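PDB 6S8T: erythrocyte membrane protein 1 from Plasmodium falciparum, which probably binds receptors on the host cell surface, the piece here being its ICAM-1-binding DBLbeta domain. Local coordinates for residues Q28-A31 / S32-G35; A41-Q45 / G46-K50; M118-S121 / N122-L126; K158-K161 / K162-L166. All blocks are in the same frame, centred on the assembly; numbering follows the deposited sequence.

In the fold
From the N terminus, helix 16-32 comes first, and interaction 1 rounds off its C-terminal end where the chain turns into a long loop beside helix 246-268. Farther along that loop, interaction 2 closes a short turn against the start of helix 137-163; its nearest atoms lie about 9 Å from interaction 1. Interaction 3 forms the one-turn helix 121-124, packed between helices 137-163, 172-194 and 202-221. Interaction 4 then ends helix 137-163, so that interactions 2 and 4 mark opposite ends of this helix, their centres about 34 Å apart. All four contacts are local and follow in series; none nests within or crosses another.

Interaction 1: residues Q28-A31 / S32-G35; sequences QTEA and SKRG
Ser32 turns its hydroxyl back onto the last turn of helix 16-32, where Gln28 O receives two bonds from this one residue. Ser32 N lies 3.1 Å from Gln28 O, in the usual helical bond. Ser32 OG is also 3.1 Å from Gln28 O, held beside its own backbone N by chi1 of -68°, and the two donors come from opposite faces of the carbonyl plane. The next helical bond, from Lys33 N to Thr29 O, is weak at 3.3 Å. The final bond spans only three residues, Arg34 N lying 3.0 Å from Ala31 O.

The close-packed side is that of Ala31, which is buried against Leu36 of the following loop and Asp251 of helix 246-268. Arg34 bends at chi3 and lays its guanidinium back along the helix end, with Arg34 NH1 3.8 Å from Glu30 CB, and the same NH1 makes a salt bridge to Asp251. The solvent side carries a looser pairing. There the extended chain of Lys33 brings Lys33 NZ to 3.2 Å from Glu30 OE2, meeting it from above the carboxylate plane, 36° out.

Lys33 and Glu30 thus offset each other's charge at the surface and the serine hydroxyl gives Gln28 O a second donor, while Arg34, through its salt bridge to Asp251, joins the helix end to helix 246-268.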
loop_
_atom_site.group_PDB
_atom_site.type_symbol
_atom_site.label_atom_id
_atom_site.label_comp_id
_atom_site.label_asym_id
_atom_site.label_seq_id
_atom_site.Cartn_x
_atom_site.Cartn_y
_atom_site.Cartn_z
ATOM N N GLN A 28 -19.976 -2.132 7.958
ATOM C CA GLN A 28 -20.988 -1.118 8.236
ATOM C C GLN A 28 -22.094 -1.674 9.128
ATOM O O GLN A 28 -22.467 -1.061 10.135
ATOM C CB GLN A 28 -21.570 -0.597 6.919
ATOM C CG GLN A 28 -22.464 0.623 7.058
ATOM C CD GLN A 28 -21.695 1.925 6.950
ATOM O OE1 GLN A 28 -22.193 2.986 7.325
ATOM N NE2 GLN A 28 -20.476 1.850 6.429
ATOM N N THR A 29 -22.622 -2.848 8.776
ATOM C CA THR A 29 -23.724 -3.419 9.540
ATOM C C THR A 29 -23.272 -3.859 10.929
ATOM O O THR A 29 -24.023 -3.719 11.903
ATOM C CB THR A 29 -24.340 -4.592 8.776
ATOM O OG1 THR A 29 -23.366 -5.630 8.622
ATOM C CG2 THR A 29 -24.806 -4.140 7.399
ATOM N N GLU A 30 -22.051 -4.390 11.045
ATOM C CA GLU A 30 -21.568 -4.822 12.353
ATOM C C GLU A 30 -21.308 -3.638 13.274
ATOM O O GLU A 30 -21.504 -3.746 14.490
ATOM C CB GLU A 30 -20.307 -5.673 12.200
ATOM C CG GLU A 30 -20.580 -7.106 11.757
ATOM C CD GLU A 30 -21.371 -7.898 12.787
ATOM O OE1 GLU A 30 -21.016 -7.845 13.985
ATOM O OE2 GLU A 30 -22.356 -8.568 12.402
ATOM N N ALA A 31 -20.878 -2.502 12.717
ATOM C CA ALA A 31 -20.723 -1.297 13.524
ATOM C C ALA A 31 -22.073 -0.734 13.958
ATOM O O ALA A 31 -22.174 -0.145 15.041
ATOM C CB ALA A 31 -19.926 -0.247 12.750
ATOM N N SER A 32 -23.114 -0.906 13.134
ATOM C CA SER A 32 -24.441 -0.411 13.494
ATOM C C SER A 32 -24.982 -1.118 14.727
ATOM O O SER A 32 -25.686 -0.509 15.541
ATOM C CB SER A 32 -25.411 -0.586 12.324
ATOM O OG SER A 32 -25.074 0.257 11.237
ATOM N N LYS A 33 -24.676 -2.408 14.878
ATOM C CA LYS A 33 -25.126 -3.148 16.051
ATOM C C LYS A 33 -24.438 -2.679 17.325
ATOM O O LYS A 33 -24.914 -2.987 18.423
ATOM C CB LYS A 33 -24.888 -4.646 15.853
ATOM C CG LYS A 33 -25.634 -5.246 14.674
ATOM C CD LYS A 33 -25.250 -6.702 14.461
ATOM C CE LYS A 33 -25.937 -7.276 13.232
ATOM N NZ LYS A 33 -25.499 -8.669 12.941
ATOM N N ARG A 34 -23.339 -1.948 17.204
ATOM C CA ARG A 34 -22.595 -1.430 18.348
ATOM C C ARG A 34 -22.735 0.093 18.366
ATOM O O ARG A 34 -23.865 0.578 18.239
ATOM C CB ARG A 34 -21.164 -1.949 18.293
ATOM C CG ARG A 34 -21.058 -3.449 18.521
ATOM C CD ARG A 34 -19.665 -3.977 18.228
ATOM N NE ARG A 34 -19.256 -3.714 16.852
ATOM C CZ ARG A 34 -18.388 -4.462 16.179
ATOM N NH1 ARG A 34 -18.064 -4.151 14.929
ATOM N NH2 ARG A 34 -17.850 -5.528 16.754
ATOM N N GLY A 35 -21.659 0.861 18.506
ATOM C CA GLY A 35 -21.787 2.298 18.653
ATOM C C GLY A 35 -21.279 3.112 17.482
ATOM O O GLY A 35 -20.577 4.107 17.677
#

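Interaction 2: residues A41-Q45 / G46-K50; sequences ADAKQ and GIYKK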
loop_
_atom_site.group_PDB
_atom_site.type_symbol
_atom_site.label_atom_id
_atom_site.label_comp_id
_atom_site.label_asym_id
_atom_site.label_seq_id
_atom_site.Cartn_x
_atom_site.Cartn_y
_atom_site.Cartn_z
ATOM N N ALA A 41 -17.365 11.666 14.210
ATOM C CA ALA A 41 -16.534 12.720 14.769
ATOM C C ALA A 41 -16.559 13.969 13.896
ATOM O O ALA A 41 -16.980 13.943 12.736
ATOM C CB ALA A 41 -15.090 12.239 14.942
ATOM N N ASP A 42 -16.098 15.072 14.482
ATOM C CA ASP A 42 -15.988 16.353 13.791
ATOM C C ASP A 42 -14.744 17.058 14.305
ATOM O O ASP A 42 -14.645 17.345 15.502
ATOM C CB ASP A 42 -17.233 17.218 14.014
ATOM C CG ASP A 42 -17.126 18.588 13.357
ATOM O OD1 ASP A 42 -16.237 18.785 12.499
ATOM O OD2 ASP A 42 -17.936 19.474 13.704
ATOM N N ALA A 43 -13.802 17.340 13.402
ATOM C CA ALA A 43 -12.544 17.955 13.812
ATOM C C ALA A 43 -12.763 19.299 14.494
ATOM O O ALA A 43 -12.028 19.648 15.424
ATOM C CB ALA A 43 -11.619 18.111 12.604
ATOM N N LYS A 44 -13.772 20.059 14.061
ATOM C CA LYS A 44 -14.029 21.367 14.653
ATOM C C LYS A 44 -14.452 21.279 16.113
ATOM O O LYS A 44 -14.264 22.248 16.856
ATOM C CB LYS A 44 -15.100 22.109 13.848
ATOM C CG LYS A 44 -14.669 22.464 12.432
ATOM C CD LYS A 44 -15.755 23.232 11.694
ATOM C CE LYS A 44 -17.009 22.390 11.525
ATOM N NZ LYS A 44 -18.075 23.124 10.786
ATOM N N GLN A 45 -15.011 20.149 16.543
ATOM C CA GLN A 45 -15.448 19.970 17.921
ATOM C C GLN A 45 -14.336 19.467 18.835
ATOM O O GLN A 45 -14.611 19.104 19.982
ATOM C CB GLN A 45 -16.637 19.008 17.978
ATOM C CG GLN A 45 -17.864 19.493 17.226
ATOM C CD GLN A 45 -19.022 18.517 17.316
ATOM O OE1 GLN A 45 -19.133 17.757 18.277
ATOM N NE2 GLN A 45 -19.887 18.529 16.307
ATOM N N GLY A 46 -13.093 19.436 18.357
ATOM C CA GLY A 46 -11.966 19.050 19.175
ATOM C C GLY A 46 -11.219 20.256 19.731
ATOM O O GLY A 46 -11.416 21.394 19.312
ATOM N N ILE A 47 -10.351 19.980 20.700
ATOM C CA ILE A 47 -9.509 20.991 21.329
ATOM C C ILE A 47 -8.055 20.624 21.071
ATOM O O ILE A 47 -7.643 19.486 21.329
ATOM C CB ILE A 47 -9.788 21.112 22.837
ATOM C CG1 ILE A 47 -11.231 21.562 23.075
ATOM C CG2 ILE A 47 -8.805 22.077 23.483
ATOM C CD1 ILE A 47 -11.564 21.828 24.532
ATOM N N TYR A 48 -7.283 21.583 20.561
ATOM C CA TYR A 48 -5.911 21.343 20.130
ATOM C C TYR A 48 -4.992 22.336 20.825
ATOM O O TYR A 48 -5.203 23.550 20.726
ATOM C CB TYR A 48 -5.790 21.460 18.607
ATOM C CG TYR A 48 -6.818 20.639 17.855
ATOM C CD1 TYR A 48 -6.610 19.288 17.606
ATOM C CD2 TYR A 48 -7.999 21.215 17.399
ATOM C CE1 TYR A 48 -7.549 18.532 16.923
ATOM C CE2 TYR A 48 -8.945 20.468 16.715
ATOM C CZ TYR A 48 -8.714 19.127 16.481
ATOM O OH TYR A 48 -9.649 18.378 15.800
ATOM N N LYS A 49 -3.981 21.818 21.527
ATOM C CA LYS A 49 -3.017 22.639 22.261
ATOM C C LYS A 49 -3.706 23.551 23.273
ATOM O O LYS A 49 -3.216 24.641 23.579
ATOM C CB LYS A 49 -2.143 23.457 21.304
ATOM C CG LYS A 49 -1.342 22.607 20.338
ATOM C CD LYS A 49 -0.593 23.454 19.325
ATOM C CE LYS A 49 0.136 22.571 18.322
ATOM N NZ LYS A 49 0.839 23.362 17.276
ATOM N N LYS A 50 -4.852 23.102 23.790
ATOM C CA LYS A 50 -5.626 23.822 24.801
ATOM C C LYS A 50 -5.998 25.227 24.317
ATOM O O LYS A 50 -5.667 26.240 24.935
ATOM C CB LYS A 50 -4.870 23.868 26.133
ATOM C CG LYS A 50 -4.566 22.493 26.710
ATOM C CD LYS A 50 -3.817 22.591 28.028
ATOM C CE LYS A 50 -3.539 21.211 28.604
ATOM N NZ LYS A 50 -2.743 21.280 29.861
#
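Tyr48 has its CG beside the backbone N (chi1 -51°) and its ring turned by chi2 of -83°, a pair of torsions that sends the phenol back along the chain to Ala43. Its hydroxyl donates to the carbonyl there, with Tyr48 OH 2.7 Å from Ala43 O. The bond lies in the carbonyl plane and uses a lone pair, and Ala43 O in turn sits at the edge of the ring, in the ring plane and 3.4 Å from Tyr48 CE2. Ala43 CB is 3.8 Å from Tyr48 OH.

A second donor shares this acceptor. Gly46 N lies 3.1 Å from Ala43 O, but approaches from above the carbonyl plane, 59° out of it, and closes the 3-10 turn formed by residues 43-45. Asp42, just before the turn, supports its start: Asp42 OD1 accepts from Lys44 N at 3.2 Å in an Asx turn, while Asp42 O takes Gln45 N at 3.0 Å. The other carboxylate oxygen receives a weak bond from the amide of Gln45.

The turn is fastened to the Duffy-binding-like core through its backbone: Ala41 N binds Asn256 and Asp42 N binds His139 of helix 137-163, and Ala43 packs on Gln146 of the same helix. With two donors coming to it from different directions, Ala43 O is well satisfied, and the tyrosine bond ties the following extended chain back to the turn.

Interaction 3: residues M118-S121 / N122-L126; sequences MCTS and NLENL
Thr120 O accepts from Glu124 N at 3.0 Å, starting the single-turn helix 121-124 just after an inverse gamma turn centred on Cys119. Although Thr120 occupies the N-cap position, its side chain makes no capping bond. Its chi1 of 57° instead points the hydroxyl at the carboxylate of Glu124, and Thr120 OG1 donates to Glu124 OE1 at 2.8 Å from the anti side. The Glu124 chain, extended beyond CG, passes over the first carbonyl, with Glu124 CG 3.2 Å from Thr120 O.

At the other end of the turn, Asn125 ND2 bonds to Ser121 O at 2.9 Å, standing in for a regular helical bond, since Asn125 N meets Ser121 O only weakly at 3.3 Å. Ser121 OG is held by Arg72 and Asn122 ND2 by Asp144, whereas Asn122 OD1 is buried without a partner. Leu123 packs against Leu189 of helix 172-194 and Leu207 of helix 202-221, and the disulfide from Cys119 to Cys80 fixes the approach to the helix.

Because Glu124 OE1 also forms a salt bridge with Lys83, the buried carboxylate has both a cation and a hydroxyl donor, which would probably favour its charged form.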
loop_
_atom_site.group_PDB
_atom_site.type_symbol
_atom_site.label_atom_id
_atom_site.label_comp_id
_atom_site.label_asym_id
_atom_site.label_seq_id
_atom_site.Cartn_x
_atom_site.Cartn_y
_atom_site.Cartn_z
ATOM N N MET A 118 6.011 7.708 4.793
ATOM C CA MET A 118 4.692 8.298 4.963
ATOM C C MET A 118 4.727 9.402 6.021
ATOM O O MET A 118 5.467 9.326 7.004
ATOM C CB MET A 118 3.695 7.204 5.353
ATOM C CG MET A 118 2.234 7.529 5.127
ATOM S SD MET A 118 1.223 6.034 5.217
ATOM C CE MET A 118 -0.408 6.748 5.400
ATOM N N CYS A 119 3.911 10.441 5.810
ATOM C CA CYS A 119 3.910 11.624 6.680
ATOM C C CYS A 119 2.968 11.405 7.863
ATOM O O CYS A 119 1.830 11.878 7.892
ATOM C CB CYS A 119 3.518 12.873 5.896
ATOM S SG CYS A 119 4.656 13.385 4.583
ATOM N N THR A 120 3.469 10.696 8.875
ATOM C CA THR A 120 2.704 10.409 10.085
ATOM C C THR A 120 3.423 10.895 11.340
ATOM O O THR A 120 3.187 10.381 12.435
ATOM C CB THR A 120 2.405 8.917 10.193
ATOM O OG1 THR A 120 3.636 8.185 10.178
ATOM C CG2 THR A 120 1.537 8.464 9.032
ATOM N N SER A 121 4.288 11.902 11.196
ATOM C CA SER A 121 5.118 12.340 12.311
ATOM C C SER A 121 4.292 12.986 13.419
ATOM O O SER A 121 4.636 12.856 14.599
ATOM C CB SER A 121 6.194 13.305 11.811
ATOM O OG SER A 121 7.058 13.696 12.859
ATOM N N ASN A 122 3.211 13.686 13.068
ATOM C CA ASN A 122 2.341 14.247 14.096
ATOM C C ASN A 122 1.700 13.143 14.927
ATOM O O ASN A 122 1.551 13.280 16.147
ATOM C CB ASN A 122 1.269 15.138 13.462
ATOM C CG ASN A 122 0.352 14.376 12.521
ATOM O OD1 ASN A 122 0.808 13.558 11.723
ATOM N ND2 ASN A 122 -0.949 14.642 12.610
ATOM N N LEU A 123 1.323 12.035 14.286
ATOM C CA LEU A 123 0.717 10.929 15.019
ATOM C C LEU A 123 1.741 10.197 15.877
ATOM O O LEU A 123 1.389 9.654 16.932
ATOM C CB LEU A 123 0.050 9.960 14.043
ATOM C CG LEU A 123 -1.120 10.509 13.227
ATOM C CD1 LEU A 123 -1.564 9.488 12.184
ATOM C CD2 LEU A 123 -2.282 10.879 14.140
ATOM N N GLU A 124 3.006 10.174 15.446
ATOM C CA GLU A 124 4.044 9.488 16.203
ATOM C C GLU A 124 4.415 10.225 17.483
ATOM O O GLU A 124 4.906 9.593 18.425
ATOM C CB GLU A 124 5.288 9.300 15.332
ATOM C CG GLU A 124 5.091 8.372 14.137
ATOM C CD GLU A 124 6.176 8.535 13.080
ATOM O OE1 GLU A 124 5.832 8.736 11.895
ATOM O OE2 GLU A 124 7.373 8.472 13.435
ATOM N N ASN A 125 4.192 11.537 17.543
ATOM C CA ASN A 125 4.585 12.363 18.678
ATOM C C ASN A 125 3.373 13.025 19.327
ATOM O O ASN A 125 3.394 14.212 19.663
ATOM C CB ASN A 125 5.610 13.414 18.256
ATOM C CG ASN A 125 6.875 12.798 17.692
ATOM O OD1 ASN A 125 7.755 12.369 18.437
ATOM N ND2 ASN A 125 6.975 12.756 16.369
ATOM N N LEU A 126 2.300 12.261 19.514
ATOM C CA LEU A 126 1.110 12.797 20.156
ATOM C C LEU A 126 1.328 12.967 21.656
ATOM O O LEU A 126 2.085 12.227 22.289
ATOM C CB LEU A 126 -0.092 11.881 19.913
ATOM C CG LEU A 126 -0.777 11.914 18.544
ATOM C CD1 LEU A 126 -1.931 10.926 18.509
ATOM C CD2 LEU A 126 -1.265 13.318 18.216
#

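Interaction 4: residues K158-K161 / K162-L166; sequences KRYK and KHNTL
Asn164 lies over Tyr160 just past the end of helix 137-163, and its side chain follows one carbonyl all the way out. Asn164 CB is 3.5 Å from Tyr160 O, and CG stays about as close to it. At the tip, Asn164 ND2 donates to Tyr160 O at 2.8 Å, in the carbonyl plane and on a lone pair, with a nearly straight N-H angle of 169°. The same ND2 stands over one face of the Tyr160 ring, offset toward its rim, and gives a weak bond to Phe90 O. The amide and ring planes are 26° apart.

The helix stops here in a Schellman motif: Thr165 has positive phi, Thr165 N bonds to Lys162 O at 3.1 Å, and Leu166 N reaches back to Lys161 O at 2.9 Å. This turn swings Leu166 against the last turn of the helix, at Tyr160 and Lys161. Leu166 CD1 meets the edge of the tyrosine ring, 3.9 Å from Tyr160 CD1, while the leucine side chain also rests across Lys161. The Tyr160 hydroxyl bonds to Ser177 of helix 172-194.

On another side of the helix the His163 ring places one face over Arg159 O, with His163 CG 3.2 Å from that oxygen. His163 ND1 accepts from Phe90 N, and the approach of Arg159 NH2 to His163 NE2, at 3.4 Å, is weak and doubtful as a bond; the guanidinium is gripped more firmly by salt bridges to Glu155 and Asp84.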
loop_
_atom_site.group_PDB
_atom_site.type_symbol
_atom_site.label_atom_id
_atom_site.label_comp_id
_atom_site.label_asym_id
_atom_site.label_seq_id
_atom_site.Cartn_x
_atom_site.Cartn_y
_atom_site.Cartn_z
ATOM N N LYS A 158 3.659 16.119 -5.019
ATOM C CA LYS A 158 4.831 16.933 -5.335
ATOM C C LYS A 158 6.089 16.083 -5.491
ATOM O O LYS A 158 6.886 16.312 -6.407
ATOM C CB LYS A 158 5.036 18.002 -4.262
ATOM C CG LYS A 158 3.912 19.031 -4.181
ATOM C CD LYS A 158 4.200 20.090 -3.124
ATOM C CE LYS A 158 3.050 21.083 -2.998
ATOM N NZ LYS A 158 2.758 21.779 -4.288
ATOM N N ARG A 159 6.294 15.101 -4.607
ATOM C CA ARG A 159 7.518 14.309 -4.678
ATOM C C ARG A 159 7.504 13.342 -5.854
ATOM O O ARG A 159 8.567 12.999 -6.380
ATOM C CB ARG A 159 7.742 13.547 -3.374
ATOM C CG ARG A 159 8.253 14.410 -2.242
ATOM C CD ARG A 159 8.667 13.569 -1.049
ATOM N NE ARG A 159 9.331 14.376 -0.030
ATOM C CZ ARG A 159 10.638 14.621 -0.006
ATOM N NH1 ARG A 159 11.158 15.367 0.959
ATOM N NH2 ARG A 159 11.426 14.115 -0.944
ATOM N N TYR A 160 6.323 12.885 -6.274
ATOM C CA TYR A 160 6.247 12.049 -7.468
ATOM C C TYR A 160 6.697 12.827 -8.698
ATOM O O TYR A 160 7.485 12.329 -9.511
ATOM C CB TYR A 160 4.824 11.521 -7.656
ATOM C CG TYR A 160 4.719 10.352 -8.610
ATOM C CD1 TYR A 160 4.820 10.532 -9.987
ATOM C CD2 TYR A 160 4.507 9.065 -8.132
ATOM C CE1 TYR A 160 4.721 9.458 -10.856
ATOM C CE2 TYR A 160 4.406 7.990 -8.990
ATOM C CZ TYR A 160 4.513 8.189 -10.348
ATOM O OH TYR A 160 4.410 7.110 -11.196
ATOM N N LYS A 161 6.201 14.057 -8.849
ATOM C CA LYS A 161 6.620 14.886 -9.973
ATOM C C LYS A 161 8.089 15.272 -9.867
ATOM O O LYS A 161 8.774 15.379 -10.890
ATOM C CB LYS A 161 5.735 16.131 -10.065
ATOM C CG LYS A 161 4.290 15.822 -10.443
ATOM C CD LYS A 161 3.489 17.081 -10.747
ATOM C CE LYS A 161 3.131 17.841 -9.482
ATOM N NZ LYS A 161 2.305 19.047 -9.779
ATOM N N LYS A 162 8.596 15.462 -8.647
ATOM C CA LYS A 162 9.990 15.858 -8.477
ATOM C C LYS A 162 10.935 14.694 -8.751
ATOM O O LYS A 162 11.917 14.839 -9.486
ATOM C CB LYS A 162 10.210 16.404 -7.068
ATOM C CG LYS A 162 11.660 16.721 -6.750
ATOM C CD LYS A 162 11.835 17.069 -5.282
ATOM C CE LYS A 162 13.284 17.393 -4.963
ATOM N NZ LYS A 162 14.194 16.270 -5.326
ATOM N N HIS A 163 10.653 13.525 -8.169
ATOM C CA HIS A 163 11.564 12.395 -8.304
ATOM C C HIS A 163 11.594 11.833 -9.719
ATOM O O HIS A 163 12.538 11.115 -10.066
ATOM C CB HIS A 163 11.193 11.303 -7.297
ATOM C CG HIS A 163 11.455 11.691 -5.876
ATOM N ND1 HIS A 163 11.001 10.956 -4.801
ATOM C CD2 HIS A 163 12.129 12.744 -5.352
ATOM C CE1 HIS A 163 11.383 11.538 -3.679
ATOM N NE2 HIS A 163 12.070 12.625 -3.985
ATOM N N ASN A 164 10.600 12.152 -10.546
ATOM C CA ASN A 164 10.577 11.729 -11.938
ATOM C C ASN A 164 10.768 12.883 -12.913
ATOM O O ASN A 164 10.673 12.668 -14.125
ATOM C CB ASN A 164 9.262 11.003 -12.249
ATOM C CG ASN A 164 9.105 9.726 -11.451
ATOM O OD1 ASN A 164 9.472 8.646 -11.909
ATOM N ND2 ASN A 164 8.570 9.845 -10.244
ATOM N N THR A 165 11.041 14.092 -12.418
ATOM C CA THR A 165 11.220 15.288 -13.250
ATOM C C THR A 165 10.078 15.438 -14.253
ATOM O O THR A 165 10.287 15.628 -15.453
ATOM C CB THR A 165 12.575 15.277 -13.963
ATOM O OG1 THR A 165 12.614 14.211 -14.920
ATOM C CG2 THR A 165 13.708 15.099 -12.962
ATOM N N LEU A 166 8.851 15.344 -13.747
ATOM C CA LEU A 166 7.664 15.453 -14.586
ATOM C C LEU A 166 7.412 16.914 -14.940
ATOM O O LEU A 166 7.303 17.765 -14.051
ATOM C CB LEU A 166 6.453 14.856 -13.872
ATOM C CG LEU A 166 6.256 13.343 -13.997
ATOM C CD1 LEU A 166 5.126 12.868 -13.104
ATOM C CD2 LEU A 166 5.982 12.972 -15.446
#